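Local coordinates for protein mycobacterium tuberculosis paralogous family 11 (Mycobacterium smegmatis, PDB 4Y9I) that probably transfers hydride between the deazaflavin coenzyme F420 and quinones, at residues Arg23-Met28 against Pro49-Asn54; Leu27-Glu32 against Val63-Lys68. All coordinates share one frame; numbering follows the deposited sequence.

Interaction 1 (Arg23-Met28 against Pro49-Asn54); sequences RYVPLM and PSWYFN. With PO4 (phosphate ion), chain B.
R23 reaches past N54 to hold a phosphate ion with two hydrogen bonds. NH1 of R23 donates to O1 of the phosphate at 2.9 Å, and NH2 of R23 donates to O2 at 3.0 Å. The first bond is the straighter, 160° at the hydrogen against 140°. The contact joins one strand of the split-barrel, FMN-binding-like fold to helix 51-57. The phosphorus lies in the guanidinium plane, so the ion is gripped at the edge. S19 OG and K18 N bind it as well. It probably comes from the crystallisation liquor.

The CB atoms of R23, V25 and L27 are on the side of the strand facing 49-54. CD of R23 passes ND2 of N54 at 4.1 Å, and the guanidinium and amide planes are 23° apart.

Further along the strand the contact is apolar. The indole of W51 lies against V25 and L27, with M38 and A40 also touching it. CG of W51 stands between its own backbone N and carbonyl carbon, which turns one face of the indole to V25. CD1 of L27 comes obliquely to the benzene part of the indole, at CZ2 of W51, 3.7 Å away. P49 lies over the far face of the ring. V25 takes the near face in a CH-pi contact: its CG1 is 3.6 Å from the centroid of the W51 five-membered ring, closest to CD1.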
loop_
_atom_site.group_PDB
_atom_site.type_symbol
_atom_site.label_atom_id
_atom_site.label_comp_id
_atom_site.label_asym_id
_atom_site.label_seq_id
_atom_site.Cartn_x
_atom_site.Cartn_y
_atom_site.Cartn_z
ATOM N N ARG A 23 -9.678 0.106 9.682
ATOM C CA ARG A 23 -9.562 -1.121 8.915
ATOM C C ARG A 23 -8.101 -1.442 8.784
ATOM O O ARG A 23 -7.243 -0.534 8.759
ATOM C CB ARG A 23 -10.228 -0.985 7.574
ATOM C CG ARG A 23 -11.746 -0.758 7.711
ATOM C CD ARG A 23 -12.417 -0.678 6.367
ATOM N NE ARG A 23 -13.869 -0.350 6.470
ATOM C CZ ARG A 23 -14.390 0.894 6.524
ATOM N NH1 ARG A 23 -15.739 1.028 6.608
ATOM N NH2 ARG A 23 -13.610 2.013 6.494
ATOM N N TYR A 24 -7.781 -2.722 8.726
ATOM C CA TYR A 24 -6.403 -3.198 8.820
ATOM C C TYR A 24 -6.070 -3.909 7.506
ATOM O O TYR A 24 -6.750 -4.871 7.154
ATOM C CB TYR A 24 -6.267 -4.098 10.024
ATOM C CG TYR A 24 -6.674 -3.422 11.293
ATOM C CD1 TYR A 24 -5.838 -2.561 11.976
ATOM C CD2 TYR A 24 -8.010 -3.578 11.773
ATOM C CE1 TYR A 24 -6.280 -1.890 13.141
ATOM C CE2 TYR A 24 -8.462 -2.877 12.872
ATOM C CZ TYR A 24 -7.605 -2.074 13.567
ATOM O OH TYR A 24 -8.040 -1.408 14.725
ATOM N N VAL A 25 -5.054 -3.410 6.804
ATOM C CA VAL A 25 -4.763 -3.808 5.422
ATOM C C VAL A 25 -3.292 -4.324 5.398
ATOM O O VAL A 25 -2.351 -3.540 5.302
ATOM C CB VAL A 25 -4.936 -2.631 4.477
ATOM C CG1 VAL A 25 -4.737 -3.050 3.056
ATOM C CG2 VAL A 25 -6.273 -1.948 4.660
ATOM N N PRO A 26 -3.101 -5.618 5.501
ATOM C CA PRO A 26 -1.731 -6.186 5.325
ATOM C C PRO A 26 -1.399 -6.189 3.848
ATOM O O PRO A 26 -2.178 -6.660 2.990
ATOM C CB PRO A 26 -1.813 -7.595 5.886
ATOM C CG PRO A 26 -3.240 -7.747 6.348
ATOM C CD PRO A 26 -4.085 -6.686 5.738
ATOM N N LEU A 27 -0.178 -5.726 3.547
ATOM C CA LEU A 27 0.300 -5.697 2.193
ATOM C C LEU A 27 1.799 -6.159 2.145
ATOM O O LEU A 27 2.518 -5.962 3.139
ATOM C CB LEU A 27 0.185 -4.319 1.539
ATOM C CG LEU A 27 -1.203 -3.688 1.457
ATOM C CD1 LEU A 27 -1.109 -2.305 0.899
ATOM C CD2 LEU A 27 -2.127 -4.464 0.549
ATOM N N MET A 28 2.260 -6.552 0.937
ATOM C CA MET A 28 3.688 -6.809 0.807
ATOM C C MET A 28 4.518 -5.560 1.234
ATOM O O MET A 28 4.179 -4.403 0.851
ATOM C CB MET A 28 4.064 -7.182 -0.628
ATOM C CG MET A 28 3.294 -8.432 -1.120
ATOM S SD MET A 28 3.683 -9.901 -0.094
ATOM C CE MET A 28 5.468 -10.174 -0.429
ATOM N N PRO A 49 -8.830 -2.881 -5.115
ATOM C CA PRO A 49 -9.082 -3.356 -3.788
ATOM C C PRO A 49 -9.953 -2.359 -3.025
ATOM O O PRO A 49 -9.986 -1.184 -3.347
ATOM C CB PRO A 49 -7.675 -3.515 -3.200
ATOM C CG PRO A 49 -6.910 -2.448 -3.890
ATOM C CD PRO A 49 -7.469 -2.371 -5.272
ATOM N N SER A 50 -10.638 -2.845 -2.010
ATOM C CA SER A 50 -11.699 -2.018 -1.412
ATOM C C SER A 50 -11.077 -0.833 -0.627
ATOM O O SER A 50 -11.630 0.257 -0.512
ATOM C CB SER A 50 -12.596 -2.904 -0.567
ATOM O OG SER A 50 -11.867 -3.323 0.578
ATOM N N TRP A 51 -9.850 -0.972 -0.199
ATOM C CA TRP A 51 -9.182 0.092 0.493
ATOM C C TRP A 51 -8.711 1.259 -0.377
ATOM O O TRP A 51 -8.332 2.289 0.162
ATOM C CB TRP A 51 -8.039 -0.479 1.339
ATOM C CG TRP A 51 -6.986 -1.235 0.571
ATOM C CD1 TRP A 51 -6.849 -2.595 0.475
ATOM C CD2 TRP A 51 -5.856 -0.673 -0.160
ATOM N NE1 TRP A 51 -5.733 -2.910 -0.268
ATOM C CE2 TRP A 51 -5.108 -1.756 -0.679
ATOM C CE3 TRP A 51 -5.402 0.634 -0.402
ATOM C CZ2 TRP A 51 -3.932 -1.557 -1.449
ATOM C CZ3 TRP A 51 -4.298 0.816 -1.163
ATOM C CH2 TRP A 51 -3.552 -0.262 -1.641
ATOM N N TYR A 52 -8.678 1.093 -1.683
ATOM C CA TYR A 52 -8.157 2.127 -2.566
ATOM C C TYR A 52 -8.947 3.435 -2.369
ATOM O O TYR A 52 -8.347 4.486 -2.166
ATOM C CB TYR A 52 -8.294 1.675 -4.011
ATOM C CG TYR A 52 -8.064 2.706 -5.027
ATOM C CD1 TYR A 52 -6.801 3.104 -5.353
ATOM C CD2 TYR A 52 -9.134 3.303 -5.699
ATOM C CE1 TYR A 52 -6.579 4.015 -6.351
ATOM C CE2 TYR A 52 -8.918 4.230 -6.683
ATOM C CZ TYR A 52 -7.648 4.586 -6.988
ATOM O OH TYR A 52 -7.359 5.544 -7.980
ATOM N N PHE A 53 -10.265 3.357 -2.461
ATOM C CA PHE A 53 -11.057 4.569 -2.273
ATOM C C PHE A 53 -10.972 5.128 -0.842
ATOM O O PHE A 53 -10.966 6.349 -0.678
ATOM C CB PHE A 53 -12.508 4.364 -2.786
ATOM C CG PHE A 53 -12.603 4.378 -4.326
ATOM C CD1 PHE A 53 -12.109 5.451 -5.050
ATOM C CD2 PHE A 53 -13.160 3.324 -4.998
ATOM C CE1 PHE A 53 -12.195 5.496 -6.432
ATOM C CE2 PHE A 53 -13.276 3.342 -6.380
ATOM C CZ PHE A 53 -12.795 4.408 -7.099
ATOM N N ASN A 54 -10.757 4.265 0.122
ATOM C CA ASN A 54 -10.624 4.715 1.481
ATOM C C ASN A 54 -9.358 5.576 1.746
ATOM O O ASN A 54 -9.451 6.567 2.421
ATOM C CB ASN A 54 -10.560 3.541 2.451
ATOM C CG ASN A 54 -11.785 2.684 2.503
ATOM O OD1 ASN A 54 -12.853 3.097 2.205
ATOM N ND2 ASN A 54 -11.595 1.423 2.960
HETATM P P PO4 B . -16.420 4.693 6.286
HETATM O O1 PO4 B . -16.753 3.622 7.344
HETATM O O2 PO4 B . -15.261 4.228 5.324
HETATM O O3 PO4 B . -17.721 4.880 5.409
HETATM O O4 PO4 B . -16.096 5.994 6.903
#

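Interaction 2 (Leu27-Glu32 against Val63-Lys68); sequences LMRVEE and VQDGDK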
loop_
_atom_site.group_PDB
_atom_site.type_symbol
_atom_site.label_atom_id
_atom_site.label_comp_id
_atom_site.label_asym_id
_atom_site.label_seq_id
_atom_site.Cartn_x
_atom_site.Cartn_y
_atom_site.Cartn_z
ATOM N N LEU A 27 -0.178 -5.726 3.547
ATOM C CA LEU A 27 0.300 -5.697 2.193
ATOM C C LEU A 27 1.799 -6.159 2.145
ATOM O O LEU A 27 2.518 -5.962 3.139
ATOM C CB LEU A 27 0.185 -4.319 1.539
ATOM C CG LEU A 27 -1.203 -3.688 1.457
ATOM C CD1 LEU A 27 -1.109 -2.305 0.899
ATOM C CD2 LEU A 27 -2.127 -4.464 0.549
ATOM N N MET A 28 2.260 -6.552 0.937
ATOM C CA MET A 28 3.688 -6.809 0.807
ATOM C C MET A 28 4.518 -5.560 1.234
ATOM O O MET A 28 4.179 -4.403 0.851
ATOM C CB MET A 28 4.064 -7.182 -0.628
ATOM C CG MET A 28 3.294 -8.432 -1.120
ATOM S SD MET A 28 3.683 -9.901 -0.094
ATOM C CE MET A 28 5.468 -10.174 -0.429
ATOM N N ARG A 29 5.575 -5.828 1.961
ATOM C CA ARG A 29 6.544 -4.795 2.365
ATOM C C ARG A 29 7.359 -4.320 1.146
ATOM O O ARG A 29 8.090 -5.111 0.500
ATOM C CB ARG A 29 7.491 -5.333 3.405
ATOM C CG ARG A 29 8.475 -4.315 3.962
ATOM C CD ARG A 29 9.275 -4.931 5.091
ATOM N NE ARG A 29 10.189 -3.996 5.718
ATOM C CZ ARG A 29 11.357 -3.621 5.202
ATOM N NH1 ARG A 29 11.774 -4.099 4.062
ATOM N NH2 ARG A 29 12.130 -2.763 5.846
ATOM N N VAL A 30 7.211 -3.035 0.877
ATOM C CA VAL A 30 7.973 -2.330 -0.176
ATOM C C VAL A 30 8.461 -1.057 0.508
ATOM O O VAL A 30 7.680 -0.152 0.800
ATOM C CB VAL A 30 7.097 -2.008 -1.365
ATOM C CG1 VAL A 30 7.917 -1.310 -2.417
ATOM C CG2 VAL A 30 6.449 -3.293 -1.905
ATOM N N GLU A 31 9.750 -1.010 0.852
ATOM C CA GLU A 31 10.295 0.001 1.764
ATOM C C GLU A 31 11.531 0.600 1.192
ATOM O O GLU A 31 12.310 -0.089 0.560
ATOM C CB GLU A 31 10.527 -0.575 3.187
ATOM C CG GLU A 31 11.002 0.452 4.213
ATOM C CD GLU A 31 12.493 0.721 4.248
ATOM O OE1 GLU A 31 13.288 0.007 3.594
ATOM O OE2 GLU A 31 12.812 1.679 4.958
ATOM N N GLU A 32 11.742 1.899 1.449
ATOM C CA GLU A 32 12.977 2.585 1.109
ATOM C C GLU A 32 13.148 3.808 1.959
ATOM O O GLU A 32 12.307 4.694 1.986
ATOM C CB GLU A 32 13.008 2.954 -0.362
ATOM C CG GLU A 32 14.292 3.658 -0.826
ATOM C CD GLU A 32 14.237 3.949 -2.321
ATOM O OE1 GLU A 32 13.514 4.880 -2.750
ATOM O OE2 GLU A 32 14.920 3.186 -3.036
ATOM N N VAL A 63 1.492 2.785 9.739
ATOM C CA VAL A 63 2.257 1.617 9.304
ATOM C C VAL A 63 2.812 0.850 10.503
ATOM O O VAL A 63 3.313 1.440 11.456
ATOM C CB VAL A 63 3.453 2.042 8.424
ATOM C CG1 VAL A 63 4.048 0.830 7.705
ATOM C CG2 VAL A 63 3.081 3.091 7.404
ATOM N N GLN A 64 2.766 -0.475 10.396
ATOM C CA GLN A 64 3.436 -1.363 11.366
ATOM C C GLN A 64 4.316 -2.312 10.548
ATOM O O GLN A 64 3.851 -3.043 9.679
ATOM C CB GLN A 64 2.466 -2.094 12.305
ATOM C CG GLN A 64 3.151 -2.982 13.360
ATOM C CD GLN A 64 2.165 -3.725 14.256
ATOM O OE1 GLN A 64 1.041 -3.299 14.467
ATOM N NE2 GLN A 64 2.606 -4.882 14.763
ATOM N N ASP A 65 5.611 -2.264 10.874
ATOM C CA ASP A 65 6.616 -3.091 10.242
ATOM C C ASP A 65 7.421 -3.728 11.358
ATOM O O ASP A 65 8.143 -3.049 12.061
ATOM C CB ASP A 65 7.501 -2.226 9.347
ATOM C CG ASP A 65 8.567 -3.025 8.579
ATOM O OD1 ASP A 65 8.584 -4.277 8.624
ATOM O OD2 ASP A 65 9.427 -2.355 7.941
ATOM N N GLY A 66 7.289 -5.033 11.524
ATOM C CA GLY A 66 7.843 -5.655 12.727
ATOM C C GLY A 66 7.277 -5.080 14.043
ATOM O O GLY A 66 6.063 -5.002 14.221
ATOM N N ASP A 67 8.186 -4.623 14.871
ATOM C CA ASP A 67 7.779 -4.034 16.122
ATOM C C ASP A 67 7.620 -2.518 16.079
ATOM O O ASP A 67 7.163 -1.912 17.016
ATOM C CB ASP A 67 8.773 -4.437 17.194
ATOM C CG ASP A 67 8.497 -5.808 17.691
ATOM O OD1 ASP A 67 7.343 -6.064 17.957
ATOM O OD2 ASP A 67 9.425 -6.615 17.788
ATOM N N LYS A 68 7.949 -1.954 14.953
ATOM C CA LYS A 68 7.916 -0.527 14.726
ATOM C C LYS A 68 6.541 -0.066 14.229
ATOM O O LYS A 68 5.993 -0.657 13.297
ATOM C CB LYS A 68 8.969 -0.202 13.662
ATOM C CG LYS A 68 9.186 1.269 13.340
ATOM C CD LYS A 68 10.348 1.486 12.341
ATOM C CE LYS A 68 10.069 0.844 10.972
ATOM N NZ LYS A 68 10.673 1.675 9.882
HETATM O O HOH W 1 12.474 -1.372 8.104
HETATM O O HOH W 2 11.751 1.559 7.496
#
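R29 and D65 form a salt bridge between strand 22-32 and the end of strand 60-65. NE of R29 donates to OD2 of D65 at 2.9 Å, with 162° at the hydrogen. The carboxylate oxygen lies near the guanidinium plane, at its edge. The donor meets OD2 on its syn side but 30° out of the carboxylate plane. NH2 of R29 adds a weak, bent bond to the same OD2 at 3.4 Å. The arginine chain is extended from CG to NE, with CG opposite the backbone N (chi1 -176°), and this carries the guanidinium across to the aspartate.

OD2 of D65 is the shared acceptor. Besides R29, it is hydrogen-bonded to Y36 OH and receives a bond from a water. That water also accepts from NH2 of R29 at 2.7 Å, so it closes a small ring beside the salt bridge. CB of E31 covers one face of the guanidinium. OE1 of E31 is 3.8 Å from NH2 of R29, but no N-H points at it; the attraction is long and purely one of charge. OE2 of E31 is bonded to G34 N and, through a second water, linked to NZ of K68. That lysine also bonds to Y36 OH. R7 comes close to NH2 of R29, and the acidic groups probably offset the like charges.

D65 to K68 is a type II' beta turn, with G66 at a positive phi. It closes the hairpin of strands 60-65 and 68-77. V10 of strand 9-15 packs against both R29 and D65, and Y36 of strand 35-39 touches E31. V30 and E32 of strand 22-32 rest on helix 80-93.

In the fold
Interactions 1 and 2 both start from strand 22-32 and share L27 and M28. Their centres are about 14 Å apart. Interaction 1 uses the first half of the strand and interaction 2 the second. Their partners also follow each other in the chain: helix 51-57 comes first, then strand 60-65. Interaction 1 sets the helix against the sheet. Interaction 2 joins two strands that are not neighbours in the order of the closed antiparallel barrel; strand 9-15 touches side chains of both. Helix 51-57 and the hairpin of strands 60-65 and 68-77 thus meet this broken strand at different points along it, within one F420-dependent family fold.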